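Local coordinates for protein putative fructose-aminoacid-6-phosphate deglycase (PDB 3EUA) that catalyses the conversion of a range of fructosamine 6-phosphates to glucose 6-phosphate and a free amino acid, at residues 160-172 / 285-298. Numbering follows the deposited sequence.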
ATOM      1  N   GLN A 160      15.481  -4.812  24.287  1.00 24.67           N
ATOM      2  CA  GLN A 160      16.293  -3.945  23.448  1.00 24.74           C
ATOM      3  C   GLN A 160      15.404  -2.909  22.719  1.00 23.34           C
ATOM      4  O   GLN A 160      15.850  -1.805  22.433  1.00 22.73           O
ATOM      5  CB  GLN A 160      17.168  -4.780  22.513  1.00 25.05           C
ATOM      6  CG  GLN A 160      18.165  -5.709  23.276  1.00 28.21           C
ATOM      7  CD  GLN A 160      17.521  -6.949  23.973  1.00 32.34           C
ATOM      8  OE1 GLN A 160      16.464  -7.447  23.565  1.00 32.05           O
ATOM      9  NE2 GLN A 160      18.202  -7.470  25.020  1.00 36.85           N
ATOM     10  N   ALA A 161      14.149  -3.258  22.453  1.00 22.29           N
ATOM     11  CA  ALA A 161      13.214  -2.326  21.821  1.00 21.89           C
ATOM     12  C   ALA A 161      12.876  -1.214  22.795  1.00 21.75           C
ATOM     13  O   ALA A 161      12.939  -0.028  22.439  1.00 21.48           O
ATOM     14  CB  ALA A 161      11.953  -3.039  21.375  1.00 20.89           C
ATOM     15  N   ILE A 162      12.516  -1.597  24.018  1.00 21.72           N
ATOM     16  CA  ILE A 162      12.167  -0.632  25.070  1.00 22.45           C
ATOM     17  C   ILE A 162      13.366   0.230  25.454  1.00 22.53           C
ATOM     18  O   ILE A 162      13.226   1.452  25.566  1.00 22.31           O
ATOM     19  CB  ILE A 162      11.615  -1.283  26.349  1.00 22.44           C
ATOM     20  CG1 ILE A 162      10.378  -2.098  26.078  1.00 23.87           C
ATOM     21  CG2 ILE A 162      11.151  -0.231  27.340  1.00 23.38           C
ATOM     22  CD1 ILE A 162       9.255  -1.274  25.435  1.00 26.12           C
ATOM     23  N   GLU A 163      14.530  -0.373  25.627  1.00 22.95           N
ATOM     24  CA  GLU A 163      15.733   0.420  25.937  1.00 23.34           C
ATOM     25  C   GLU A 163      16.033   1.360  24.769  1.00 23.00           C
ATOM     26  O   GLU A 163      16.412   2.524  24.963  1.00 23.00           O
ATOM     27  CB  GLU A 163      16.977  -0.451  26.211  1.00 23.76           C
ATOM     28  CG  GLU A 163      16.965  -1.280  27.505  1.00 24.23           C
ATOM     29  N   GLY A 164      15.866   0.858  23.546  1.00 22.41           N
ATOM     30  CA  GLY A 164      16.119   1.677  22.355  1.00 22.01           C
ATOM     31  C   GLY A 164      15.201   2.887  22.323  1.00 21.07           C
ATOM     32  O   GLY A 164      15.638   4.014  22.051  1.00 21.15           O
ATOM     33  N   LEU A 165      13.919   2.668  22.584  1.00 20.86           N
ATOM     34  CA  LEU A 165      12.967   3.764  22.631  1.00 20.81           C
ATOM     35  C   LEU A 165      13.357   4.808  23.681  1.00 21.22           C
ATOM     36  O   LEU A 165      13.284   6.005  23.415  1.00 20.75           O
ATOM     37  CB  LEU A 165      11.565   3.268  22.894  1.00 20.89           C
ATOM     38  CG  LEU A 165      10.795   2.644  21.711  1.00 20.13           C
ATOM     39  CD1 LEU A 165       9.537   2.000  22.228  1.00 18.74           C
ATOM     40  CD2 LEU A 165      10.472   3.693  20.603  1.00 16.52           C
ATOM     41  N   ASP A 166      13.823   4.350  24.839  1.00 21.63           N
ATOM     42  CA  ASP A 166      14.232   5.257  25.921  1.00 22.57           C
ATOM     43  C   ASP A 166      15.439   6.098  25.483  1.00 22.49           C
ATOM     44  O   ASP A 166      15.482   7.318  25.737  1.00 23.61           O
ATOM     45  CB  ASP A 166      14.556   4.487  27.188  1.00 23.43           C
ATOM     46  CG  ASP A 166      14.664   5.400  28.427  1.00 26.97           C
ATOM     47  OD1 ASP A 166      13.936   6.425  28.463  1.00 30.35           O
ATOM     48  OD2 ASP A 166      15.425   5.053  29.362  1.00 27.39           O
ATOM     49  N   GLN A 167      16.386   5.461  24.792  1.00 22.00           N
ATOM     50  CA  GLN A 167      17.577   6.137  24.257  1.00 21.88           C
ATOM     51  C   GLN A 167      17.293   6.949  22.982  1.00 21.14           C
ATOM     52  O   GLN A 167      18.102   7.793  22.583  1.00 20.56           O
ATOM     53  CB  GLN A 167      18.627   5.104  23.908  1.00 21.71           C
ATOM     54  CG  GLN A 167      19.156   4.343  25.089  1.00 25.59           C
ATOM     55  CD  GLN A 167      20.063   5.171  25.984  1.00 27.86           C
ATOM     56  OE1 GLN A 167      20.657   6.161  25.559  1.00 30.01           O
ATOM     57  NE2 GLN A 167      20.216   4.729  27.223  1.00 32.88           N
ATOM     58  N   LEU A 168      16.136   6.739  22.353  1.00 20.31           N
ATOM     59  CA  LEU A 168      15.846   7.399  21.076  1.00 19.94           C
ATOM     60  C   LEU A 168      15.606   8.914  21.190  1.00 20.26           C
ATOM     61  O   LEU A 168      15.818   9.644  20.225  1.00 20.22           O
ATOM     62  CB  LEU A 168      14.642   6.738  20.387  1.00 20.12           C
ATOM     63  CG  LEU A 168      14.645   6.849  18.870  1.00 19.68           C
ATOM     64  CD1 LEU A 168      15.861   6.044  18.319  1.00 20.83           C
ATOM     65  CD2 LEU A 168      13.343   6.344  18.308  1.00 20.48           C
ATOM     66  N   GLN A 169      15.162   9.410  22.345  1.00 20.57           N
ATOM     67  CA  GLN A 169      14.950  10.850  22.445  1.00 20.95           C
ATOM     68  C   GLN A 169      16.277  11.578  22.246  1.00 20.63           C
ATOM     69  O   GLN A 169      16.303  12.596  21.595  1.00 20.92           O
ATOM     70  CB  GLN A 169      14.300  11.283  23.752  1.00 21.59           C
ATOM     71  CG  GLN A 169      13.891  12.773  23.783  1.00 22.18           C
ATOM     72  CD  GLN A 169      12.877  13.131  22.739  1.00 23.67           C
ATOM     73  OE1 GLN A 169      12.007  12.313  22.390  1.00 23.90           O
ATOM     74  NE2 GLN A 169      12.935  14.388  22.248  1.00 26.30           N
ATOM     75  N   ALA A 170      17.377  11.049  22.784  1.00 20.59           N
ATOM     76  CA  ALA A 170      18.675  11.687  22.613  1.00 20.57           C
ATOM     77  C   ALA A 170      19.065  11.672  21.127  1.00 20.48           C
ATOM     78  O   ALA A 170      19.680  12.624  20.629  1.00 20.22           O
ATOM     79  CB  ALA A 170      19.732  10.992  23.460  1.00 21.15           C
ATOM     80  N   VAL A 171      18.669  10.607  20.422  1.00 20.69           N
ATOM     81  CA  VAL A 171      18.930  10.486  18.975  1.00 20.44           C
ATOM     82  C   VAL A 171      18.181  11.605  18.235  1.00 20.87           C
ATOM     83  O   VAL A 171      18.752  12.253  17.350  1.00 20.48           O
ATOM     84  CB  VAL A 171      18.509   9.090  18.391  1.00 20.90           C
ATOM     85  CG1 VAL A 171      18.936   8.965  16.926  1.00 18.73           C
ATOM     86  CG2 VAL A 171      19.117   7.909  19.214  1.00 19.49           C
ATOM     87  N   TYR A 172      16.910  11.806  18.599  1.00 20.38           N
ATOM     88  CA  TYR A 172      16.085  12.882  18.043  1.00 20.30           C
ATOM     89  C   TYR A 172      16.758  14.226  18.212  1.00 20.52           C
ATOM     90  O   TYR A 172      16.874  14.978  17.274  1.00 20.33           O
ATOM     91  CB  TYR A 172      14.767  12.930  18.784  1.00 19.52           C
ATOM     92  CG  TYR A 172      13.698  11.923  18.431  1.00 19.87           C
ATOM     93  CD1 TYR A 172      13.947  10.772  17.691  1.00 19.70           C
ATOM     94  CD2 TYR A 172      12.432  12.113  18.921  1.00 18.60           C
ATOM     95  CE1 TYR A 172      12.910   9.860  17.410  1.00 20.16           C
ATOM     96  CE2 TYR A 172      11.404  11.242  18.645  1.00 21.74           C
ATOM     97  CZ  TYR A 172      11.631  10.121  17.901  1.00 19.66           C
ATOM     98  OH  TYR A 172      10.549   9.293  17.714  1.00 20.53           O
ATOM     99  N   ALA A 285      23.891   4.027  20.825  1.00 27.76           N
ATOM    100  CA  ALA A 285      23.292   3.533  22.074  1.00 27.95           C
ATOM    101  C   ALA A 285      22.082   2.622  21.803  1.00 28.07           C
ATOM    102  O   ALA A 285      21.414   2.185  22.735  1.00 28.53           O
ATOM    103  CB  ALA A 285      22.900   4.712  22.962  1.00 28.01           C
ATOM    104  N   ILE A 286      21.787   2.356  20.535  1.00 27.91           N
ATOM    105  CA  ILE A 286      20.673   1.500  20.163  1.00 27.64           C
ATOM    106  C   ILE A 286      21.231   0.150  19.744  1.00 27.35           C
ATOM    107  O   ILE A 286      22.212   0.107  18.995  1.00 27.61           O
ATOM    108  CB  ILE A 286      19.866   2.106  18.997  1.00 27.66           C
ATOM    109  CG1 ILE A 286      19.506   3.584  19.258  1.00 28.54           C
ATOM    110  CG2 ILE A 286      18.619   1.242  18.730  1.00 26.02           C
ATOM    111  CD1 ILE A 286      18.612   3.790  20.431  1.00 27.42           C
ATOM    112  N   ASP A 287      20.612  -0.944  20.203  1.00 26.99           N
ATOM    113  CA  ASP A 287      21.052  -2.292  19.854  1.00 27.04           C
ATOM    114  C   ASP A 287      20.833  -2.571  18.354  1.00 26.69           C
ATOM    115  O   ASP A 287      19.822  -2.170  17.773  1.00 25.88           O
ATOM    116  CB  ASP A 287      20.287  -3.316  20.693  1.00 26.97           C
ATOM    117  CG  ASP A 287      20.924  -4.702  20.667  1.00 29.05           C
ATOM    118  OD1 ASP A 287      21.902  -4.898  21.404  1.00 31.33           O
ATOM    119  OD2 ASP A 287      20.416  -5.620  19.994  1.00 30.46           O
ATOM    120  N   ASP A 288      21.798  -3.255  17.733  1.00 26.79           N
ATOM    121  CA  ASP A 288      21.712  -3.624  16.321  1.00 27.01           C
ATOM    122  C   ASP A 288      20.431  -4.400  15.977  1.00 26.59           C
ATOM    123  O   ASP A 288      19.914  -4.286  14.855  1.00 26.37           O
ATOM    124  CB  ASP A 288      22.929  -4.492  15.910  1.00 27.79           C
ATOM    125  CG  ASP A 288      24.260  -3.713  15.842  1.00 30.60           C
ATOM    126  OD1 ASP A 288      24.250  -2.471  15.960  1.00 34.92           O
ATOM    127  OD2 ASP A 288      25.347  -4.349  15.656  1.00 34.77           O
ATOM    128  N   SER A 289      19.929  -5.191  16.920  1.00 25.47           N
ATOM    129  CA  SER A 289      18.721  -5.981  16.690  1.00 24.72           C
ATOM    130  C   SER A 289      17.466  -5.144  16.408  1.00 24.34           C
ATOM    131  O   SER A 289      16.516  -5.629  15.811  1.00 24.90           O
ATOM    132  CB  SER A 289      18.474  -6.882  17.907  1.00 24.87           C
ATOM    133  OG  SER A 289      18.265  -6.143  19.099  1.00 23.33           O
ATOM    134  N   VAL A 290      17.473  -3.879  16.814  1.00 23.53           N
ATOM    135  CA  VAL A 290      16.315  -3.008  16.644  1.00 22.81           C
ATOM    136  C   VAL A 290      16.596  -1.659  15.943  1.00 22.60           C
ATOM    137  O   VAL A 290      15.645  -0.894  15.764  1.00 22.34           O
ATOM    138  CB  VAL A 290      15.627  -2.759  18.034  1.00 22.74           C
ATOM    139  CG1 VAL A 290      15.124  -4.063  18.629  1.00 22.64           C
ATOM    140  CG2 VAL A 290      16.571  -2.087  19.025  1.00 22.16           C
ATOM    141  N   LYS A 291      17.845  -1.353  15.531  1.00 22.34           N
ATOM    142  CA  LYS A 291      18.145  -0.077  14.826  1.00 22.43           C
ATOM    143  C   LYS A 291      17.248   0.144  13.595  1.00 21.54           C
ATOM    144  O   LYS A 291      16.732   1.249  13.324  1.00 20.14           O
ATOM    145  CB  LYS A 291      19.586   0.001  14.292  1.00 22.61           C
ATOM    146  CG  LYS A 291      20.734   0.020  15.250  1.00 24.82           C
ATOM    147  CD  LYS A 291      21.965   0.514  14.466  1.00 24.85           C
ATOM    148  CE  LYS A 291      23.322   0.141  15.100  1.00 29.79           C
ATOM    149  NZ  LYS A 291      23.522   0.554  16.491  1.00 32.83           N
ATOM    150  N   GLY A 292      17.025  -0.936  12.849  1.00 20.62           N
ATOM    151  CA  GLY A 292      16.223  -0.847  11.629  1.00 19.69           C
ATOM    152  C   GLY A 292      14.769  -0.557  11.915  1.00 19.45           C
ATOM    153  O   GLY A 292      14.085   0.117  11.111  1.00 18.76           O
ATOM    154  N   TYR A 293      14.293  -1.027  13.072  1.00 18.85           N
ATOM    155  CA  TYR A 293      12.914  -0.793  13.456  1.00 18.77           C
ATOM    156  C   TYR A 293      12.708   0.597  14.029  1.00 18.51           C
ATOM    157  O   TYR A 293      11.606   1.152  13.907  1.00 18.35           O
ATOM    158  CB  TYR A 293      12.438  -1.834  14.483  1.00 19.38           C
ATOM    159  CG  TYR A 293      12.621  -3.298  14.087  1.00 19.85           C
ATOM    160  CD1 TYR A 293      12.339  -3.735  12.798  1.00 20.92           C
ATOM    161  CD2 TYR A 293      12.932  -4.269  15.041  1.00 20.24           C
ATOM    162  CE1 TYR A 293      12.468  -5.062  12.443  1.00 20.73           C
ATOM    163  CE2 TYR A 293      13.072  -5.634  14.682  1.00 21.00           C
ATOM    164  CZ  TYR A 293      12.818  -6.007  13.371  1.00 20.94           C
ATOM    165  OH  TYR A 293      12.889  -7.307  12.924  1.00 21.16           O
ATOM    166  N   LEU A 294      13.754   1.182  14.610  1.00 18.20           N
ATOM    167  CA  LEU A 294      13.671   2.517  15.239  1.00 18.29           C
ATOM    168  C   LEU A 294      14.030   3.700  14.336  1.00 17.80           C
ATOM    169  O   LEU A 294      13.566   4.826  14.570  1.00 18.40           O
ATOM    170  CB  LEU A 294      14.560   2.557  16.501  1.00 17.44           C
ATOM    171  CG  LEU A 294      14.093   1.619  17.635  1.00 18.90           C
ATOM    172  CD1 LEU A 294      15.176   1.470  18.719  1.00 20.96           C
ATOM    173  CD2 LEU A 294      12.729   2.050  18.234  1.00 18.87           C
ATOM    174  N   ALA A 295      14.816   3.458  13.304  1.00 17.66           N
ATOM    175  CA  ALA A 295      15.223   4.547  12.390  1.00 18.54           C
ATOM    176  C   ALA A 295      14.058   5.335  11.811  1.00 17.95           C
ATOM    177  O   ALA A 295      14.181   6.564  11.668  1.00 18.25           O
ATOM    178  CB  ALA A 295      16.093   4.044  11.261  1.00 18.25           C
ATOM    179  N   PRO A 296      12.950   4.650  11.445  1.00 17.84           N
ATOM    180  CA  PRO A 296      11.842   5.454  10.886  1.00 17.67           C
ATOM    181  C   PRO A 296      11.285   6.537  11.826  1.00 17.85           C
ATOM    182  O   PRO A 296      10.775   7.580  11.354  1.00 17.95           O
ATOM    183  CB  PRO A 296      10.750   4.429  10.583  1.00 16.96           C
ATOM    184  CG  PRO A 296      11.285   3.090  10.832  1.00 19.09           C
ATOM    185  CD  PRO A 296      12.661   3.202  11.441  1.00 17.18           C
ATOM    186  N   LEU A 297      11.316   6.263  13.132  1.00 17.81           N
ATOM    187  CA  LEU A 297      10.860   7.246  14.143  1.00 17.96           C
ATOM    188  C   LEU A 297      11.730   8.482  14.099  1.00 17.88           C
ATOM    189  O   LEU A 297      11.232   9.616  14.149  1.00 18.58           O
ATOM    190  CB  LEU A 297      10.860   6.687  15.547  1.00 17.70           C
ATOM    191  CG  LEU A 297       9.750   5.714  15.884  1.00 19.83           C
ATOM    192  CD1 LEU A 297       9.614   4.560  14.865  1.00 19.38           C
ATOM    193  CD2 LEU A 297       9.999   5.165  17.270  1.00 20.16           C
ATOM    194  N   VAL A 298      13.019   8.281  13.974  1.00 17.68           N
ATOM    195  CA  VAL A 298      13.953   9.405  13.888  1.00 17.55           C
ATOM    196  C   VAL A 298      13.767  10.188  12.589  1.00 17.40           C
ATOM    197  O   VAL A 298      13.757  11.403  12.592  1.00 18.29           O
ATOM    198  CB  VAL A 298      15.406   8.918  13.934  1.00 17.26           C
ATOM    199  CG1 VAL A 298      16.313  10.132  13.997  1.00 15.86           C
ATOM    200  CG2 VAL A 298      15.631   8.035  15.175  1.00 18.63           C
TER
HETATM  201  O   HOH W   1      18.436  -0.903  22.122  1.00 26.65           O
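Ala285 meets Gln167 at the exposed start of the contact, its methyl lying against the amide oxygen. Ile286 then turns inward: with CG1 anti to its own carbonyl carbon (chi1 -49°), CD1 settles 3.4 Å from Gly164 O and also packs on Gln167 CB. Asp287 runs side by side with Gln160, and a water joins the two backbones, donating to Gln160 O (2.8 Å) and accepting from Asp287 N. Asp287 is also the N-cap of the helix it precedes, its OD2 taking the amide of Ser289 from above the carboxylate plane. One turn on, Val290 sets CG2 3.5 Å from Gln160 O and leaves CG1 beside Ala161.

Double-SIS proteins repeat a sheet-and-helix domain, and here helix 158-190 packs on helix 288-313, with 285-298 in the second SIS range; the axes of 160-172 and 288-298 approach to 9.1 Å and cross at -55°. Gly164 permits this closeness: Leu294 CD1 sits 3.8 Å from Gly164 CA, where a beta carbon would clash. The other branch of Leu294 reaches Leu165 CD2, which also meets Leu297 CD2. Tyr142 and Tyr138 of helix 137-153 cover Leu294 and Leu297. Leu297 CB touches Tyr172 OH (3.4 Å), while its side chain crosses that of Leu168 at about a right angle, CD2 against CD2. Val298 brings CG2 to the edge of the Tyr172 ring, in its plane, and the same methyl also touches Leu168 CD1 (3.7 Å) and Val171 CG1. Were Tyr172 an alanine, Leu297 and Val298 would probably lose the ring that packs against them, leaving a gap.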